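Local coordinates for beta subunit of photoactivated adenylyl cyclase (Beggiatoa sp. PS, PDB 5M2A), which probably makes cyclic AMP from ATP when a flavin-binding BLUF domain senses blue light and switches on its cyclase domain, at residues Pro149-Asp160 with Thr247-Glu258. Numbering follows the deposited sequence.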
# COMPACT_ATOMS: atom_id res chain seq x y z
N PRO A 149 -0.96 -13.40 12.06
CA PRO A 149 -0.66 -14.00 10.76
C PRO A 149 -1.08 -15.47 10.72
O PRO A 149 -1.03 -16.18 11.72
CB PRO A 149 0.86 -13.85 10.64
CG PRO A 149 1.18 -12.67 11.51
CD PRO A 149 0.24 -12.79 12.68
N GLN A 150 -1.50 -15.90 9.53
CA GLN A 150 -2.02 -17.25 9.33
C GLN A 150 -1.35 -17.86 8.11
O GLN A 150 -1.08 -17.17 7.13
CB GLN A 150 -3.55 -17.24 9.13
CG GLN A 150 -4.35 -16.72 10.31
CD GLN A 150 -4.46 -17.74 11.44
OE1 GLN A 150 -4.41 -18.95 11.22
NE2 GLN A 150 -4.62 -17.25 12.67
N LEU A 151 -1.08 -19.16 8.19
CA LEU A 151 -0.66 -19.91 7.01
C LEU A 151 -1.92 -20.27 6.22
O LEU A 151 -2.76 -21.02 6.70
CB LEU A 151 0.10 -21.18 7.40
CG LEU A 151 0.72 -21.93 6.22
CD1 LEU A 151 1.86 -21.11 5.61
CD2 LEU A 151 1.22 -23.31 6.63
N VAL A 152 -2.04 -19.74 5.01
CA VAL A 152 -3.24 -19.96 4.22
C VAL A 152 -2.83 -20.56 2.88
O VAL A 152 -1.69 -20.43 2.43
CB VAL A 152 -4.05 -18.66 4.02
CG1 VAL A 152 -4.68 -18.22 5.34
CG2 VAL A 152 -3.17 -17.57 3.47
N GLU A 153 -3.78 -21.25 2.25
CA GLU A 153 -3.58 -21.79 0.90
C GLU A 153 -4.06 -20.76 -0.11
O GLU A 153 -5.24 -20.39 -0.11
CB GLU A 153 -4.34 -23.11 0.75
CG GLU A 153 -3.81 -24.22 1.63
CD GLU A 153 -4.85 -25.28 1.97
OE1 GLU A 153 -6.04 -24.94 2.13
OE2 GLU A 153 -4.48 -26.47 2.09
N LYS A 154 -3.16 -20.29 -0.98
CA LYS A 154 -3.52 -19.24 -1.93
C LYS A 154 -2.97 -19.56 -3.31
O LYS A 154 -1.88 -20.13 -3.45
CB LYS A 154 -2.97 -17.86 -1.52
CG LYS A 154 -3.58 -17.25 -0.26
CD LYS A 154 -5.00 -16.80 -0.50
CE LYS A 154 -5.44 -15.76 0.52
NZ LYS A 154 -6.90 -15.50 0.41
N ILE A 155 -3.72 -19.13 -4.31
CA ILE A 155 -3.20 -19.00 -5.67
C ILE A 155 -2.62 -17.61 -5.77
O ILE A 155 -3.31 -16.62 -5.48
CB ILE A 155 -4.30 -19.21 -6.72
CG1 ILE A 155 -4.82 -20.66 -6.64
CG2 ILE A 155 -3.77 -18.88 -8.13
CD1 ILE A 155 -6.02 -20.96 -7.55
N ILE A 156 -1.35 -17.52 -6.15
CA ILE A 156 -0.69 -16.24 -6.32
C ILE A 156 -0.68 -15.91 -7.80
O ILE A 156 -0.35 -16.76 -8.63
CB ILE A 156 0.74 -16.28 -5.74
CG1 ILE A 156 0.70 -16.71 -4.27
CG2 ILE A 156 1.40 -14.91 -5.85
CD1 ILE A 156 0.02 -15.69 -3.35
N PHE A 157 -1.03 -14.67 -8.12
CA PHE A 157 -1.15 -14.17 -9.48
C PHE A 157 -0.09 -13.09 -9.68
O PHE A 157 0.05 -12.20 -8.84
CB PHE A 157 -2.59 -13.63 -9.66
CG PHE A 157 -2.82 -12.81 -10.92
CD1 PHE A 157 -2.31 -11.52 -11.05
CD2 PHE A 157 -3.64 -13.31 -11.93
CE1 PHE A 157 -2.55 -10.76 -12.19
CE2 PHE A 157 -3.90 -12.54 -13.08
CZ PHE A 157 -3.36 -11.27 -13.21
N PHE A 158 0.67 -13.17 -10.77
CA PHE A 158 1.56 -12.09 -11.19
C PHE A 158 1.32 -11.86 -12.67
O PHE A 158 1.31 -12.81 -13.45
CB PHE A 158 3.04 -12.42 -10.98
CG PHE A 158 3.55 -12.16 -9.60
CD1 PHE A 158 3.85 -10.88 -9.19
CD2 PHE A 158 3.75 -13.20 -8.72
CE1 PHE A 158 4.33 -10.63 -7.92
CE2 PHE A 158 4.24 -12.96 -7.44
CZ PHE A 158 4.53 -11.68 -7.04
N SER A 159 1.12 -10.60 -13.06
CA SER A 159 1.04 -10.26 -14.48
C SER A 159 1.86 -9.00 -14.72
O SER A 159 1.89 -8.11 -13.87
CB SER A 159 -0.40 -10.06 -14.94
OG SER A 159 -1.01 -8.95 -14.31
N ASP A 160 2.53 -8.92 -15.86
CA ASP A 160 3.28 -7.71 -16.17
C ASP A 160 3.32 -7.50 -17.67
O ASP A 160 2.80 -8.31 -18.45
CB ASP A 160 4.68 -7.75 -15.55
CG ASP A 160 5.65 -8.62 -16.29
OD1 ASP A 160 5.24 -9.40 -17.17
OD2 ASP A 160 6.86 -8.52 -15.99
N THR A 247 0.54 -8.78 -22.26
CA THR A 247 0.86 -9.20 -20.90
C THR A 247 1.30 -10.66 -20.90
O THR A 247 1.03 -11.42 -21.83
CB THR A 247 -0.35 -9.00 -19.96
OG1 THR A 247 0.05 -9.16 -18.60
CG2 THR A 247 -1.46 -9.97 -20.28
N GLY A 248 2.04 -11.02 -19.86
CA GLY A 248 2.30 -12.42 -19.52
C GLY A 248 1.86 -12.63 -18.11
O GLY A 248 1.95 -11.71 -17.28
N ILE A 249 1.35 -13.82 -17.80
CA ILE A 249 0.76 -14.06 -16.49
C ILE A 249 1.29 -15.37 -15.94
O ILE A 249 1.36 -16.36 -16.67
CB ILE A 249 -0.78 -14.06 -16.54
CG1 ILE A 249 -1.26 -12.72 -17.11
CG2 ILE A 249 -1.37 -14.30 -15.15
CD1 ILE A 249 -2.75 -12.62 -17.40
N GLY A 250 1.66 -15.37 -14.67
CA GLY A 250 2.02 -16.59 -13.97
C GLY A 250 1.12 -16.81 -12.77
O GLY A 250 0.73 -15.85 -12.10
N LEU A 251 0.79 -18.07 -12.51
CA LEU A 251 -0.01 -18.43 -11.34
C LEU A 251 0.67 -19.56 -10.59
O LEU A 251 1.18 -20.51 -11.20
CB LEU A 251 -1.41 -18.88 -11.73
CG LEU A 251 -2.24 -18.03 -12.68
CD1 LEU A 251 -3.51 -18.79 -13.03
CD2 LEU A 251 -2.59 -16.69 -12.05
N SER A 252 0.63 -19.49 -9.26
CA SER A 252 1.16 -20.57 -8.45
C SER A 252 0.16 -20.86 -7.34
O SER A 252 -0.80 -20.12 -7.13
CB SER A 252 2.52 -20.22 -7.85
OG SER A 252 2.36 -19.18 -6.91
N TYR A 253 0.36 -21.98 -6.66
CA TYR A 253 -0.50 -22.39 -5.57
C TYR A 253 0.35 -22.93 -4.44
O TYR A 253 1.25 -23.74 -4.67
CB TYR A 253 -1.50 -23.46 -6.01
CG TYR A 253 -2.35 -23.98 -4.88
CD1 TYR A 253 -3.26 -23.15 -4.24
CD2 TYR A 253 -2.25 -25.29 -4.46
CE1 TYR A 253 -4.06 -23.62 -3.21
CE2 TYR A 253 -3.04 -25.78 -3.42
CZ TYR A 253 -3.94 -24.93 -2.80
OH TYR A 253 -4.73 -25.40 -1.78
N GLY A 254 0.08 -22.49 -3.21
CA GLY A 254 0.84 -23.05 -2.12
C GLY A 254 0.48 -22.38 -0.81
O GLY A 254 -0.41 -21.52 -0.75
N HIS A 255 1.20 -22.81 0.22
CA HIS A 255 1.09 -22.24 1.56
C HIS A 255 1.79 -20.90 1.59
O HIS A 255 2.97 -20.79 1.22
CB HIS A 255 1.73 -23.17 2.59
CG HIS A 255 1.14 -24.54 2.61
ND1 HIS A 255 0.13 -24.92 1.76
CD2 HIS A 255 1.41 -25.61 3.38
CE1 HIS A 255 -0.20 -26.17 2.00
NE2 HIS A 255 0.57 -26.62 2.97
N VAL A 256 1.08 -19.87 2.03
CA VAL A 256 1.68 -18.56 2.20
C VAL A 256 1.23 -18.01 3.53
O VAL A 256 0.10 -18.27 3.98
CB VAL A 256 1.32 -17.58 1.06
CG1 VAL A 256 1.88 -18.09 -0.28
CG2 VAL A 256 -0.18 -17.39 0.96
N ILE A 257 2.12 -17.30 4.20
CA ILE A 257 1.79 -16.61 5.43
C ILE A 257 1.24 -15.25 5.03
O ILE A 257 1.86 -14.53 4.24
CB ILE A 257 3.02 -16.47 6.33
CG1 ILE A 257 3.56 -17.85 6.67
CG2 ILE A 257 2.67 -15.69 7.60
CD1 ILE A 257 4.86 -17.81 7.45
N GLU A 258 0.06 -14.90 5.55
CA GLU A 258 -0.58 -13.63 5.24
C GLU A 258 -0.75 -12.85 6.53
O GLU A 258 -1.22 -13.40 7.53
CB GLU A 258 -1.95 -13.84 4.57
CG GLU A 258 -2.72 -12.54 4.37
CD GLU A 258 -3.82 -12.65 3.32
OE1 GLU A 258 -3.78 -11.89 2.33
OE2 GLU A 258 -4.73 -13.50 3.48
O HOH W 1 -7.16 -13.55 2.06
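Tyr-253 lays its ring obliquely across the neighbouring strand, over the backbone of Lys-154 and the first carbons of Glu-153. With CG trans to the backbone N (chi1 176°), the ring leans over that strand: Tyr-253 CD1 lies 3.4 Å from Lys-154 O, the hydroxyl OH 3.4 Å from Glu-153 CB, and CG1 of Ile-155 packs against Tyr-253 CD1, the two side chains crossing at about a right angle. The carboxylate of Glu-153 is engaged elsewhere, in a salt bridge with Lys-212. Exchanging the tyrosine for an alanine would probably leave CG1 of Ile-155 and the methylenes of Glu-153 without their cover and open a gap over the Lys-154 peptide. Farther along the same face, Leu-251 CD2 meets Phe-157 CD2 at 3.5 Å, and Ile-249 CG2 makes an off-centre CH-pi contact with the Phe-157 ring. On the other face, Lys-154, bent at chi2 (-72°), crosses Val-256, CG to CG2 3.6 Å. Its ammonium reaches Glu-258 through a water, 2.6 Å from Lys-154 NZ and 2.8 Å from Glu-258 OE2. Ser-252 OG, 3.5 Å from Ile-156 CB, bonds to the carbonyl of Ala-275. Between the two layers the antiparallel strands exchange paired backbone bonds from Gln-150 with Glu-258 to Asp-160 with Gly-248. There Asp-160 O takes a second donor, Thr-247 OG1 at 2.9 Å, also hydrogen-bonded to Tyr-183 OH. The pairing ends at Asp-160, its OD1 salt-bridged to Arg-287, which with Ile-161 and Asp-204 makes the magnesium site; a metal-binding aspartate ending a central-sheet strand is characteristic of class III nucleotidyl cyclase domains.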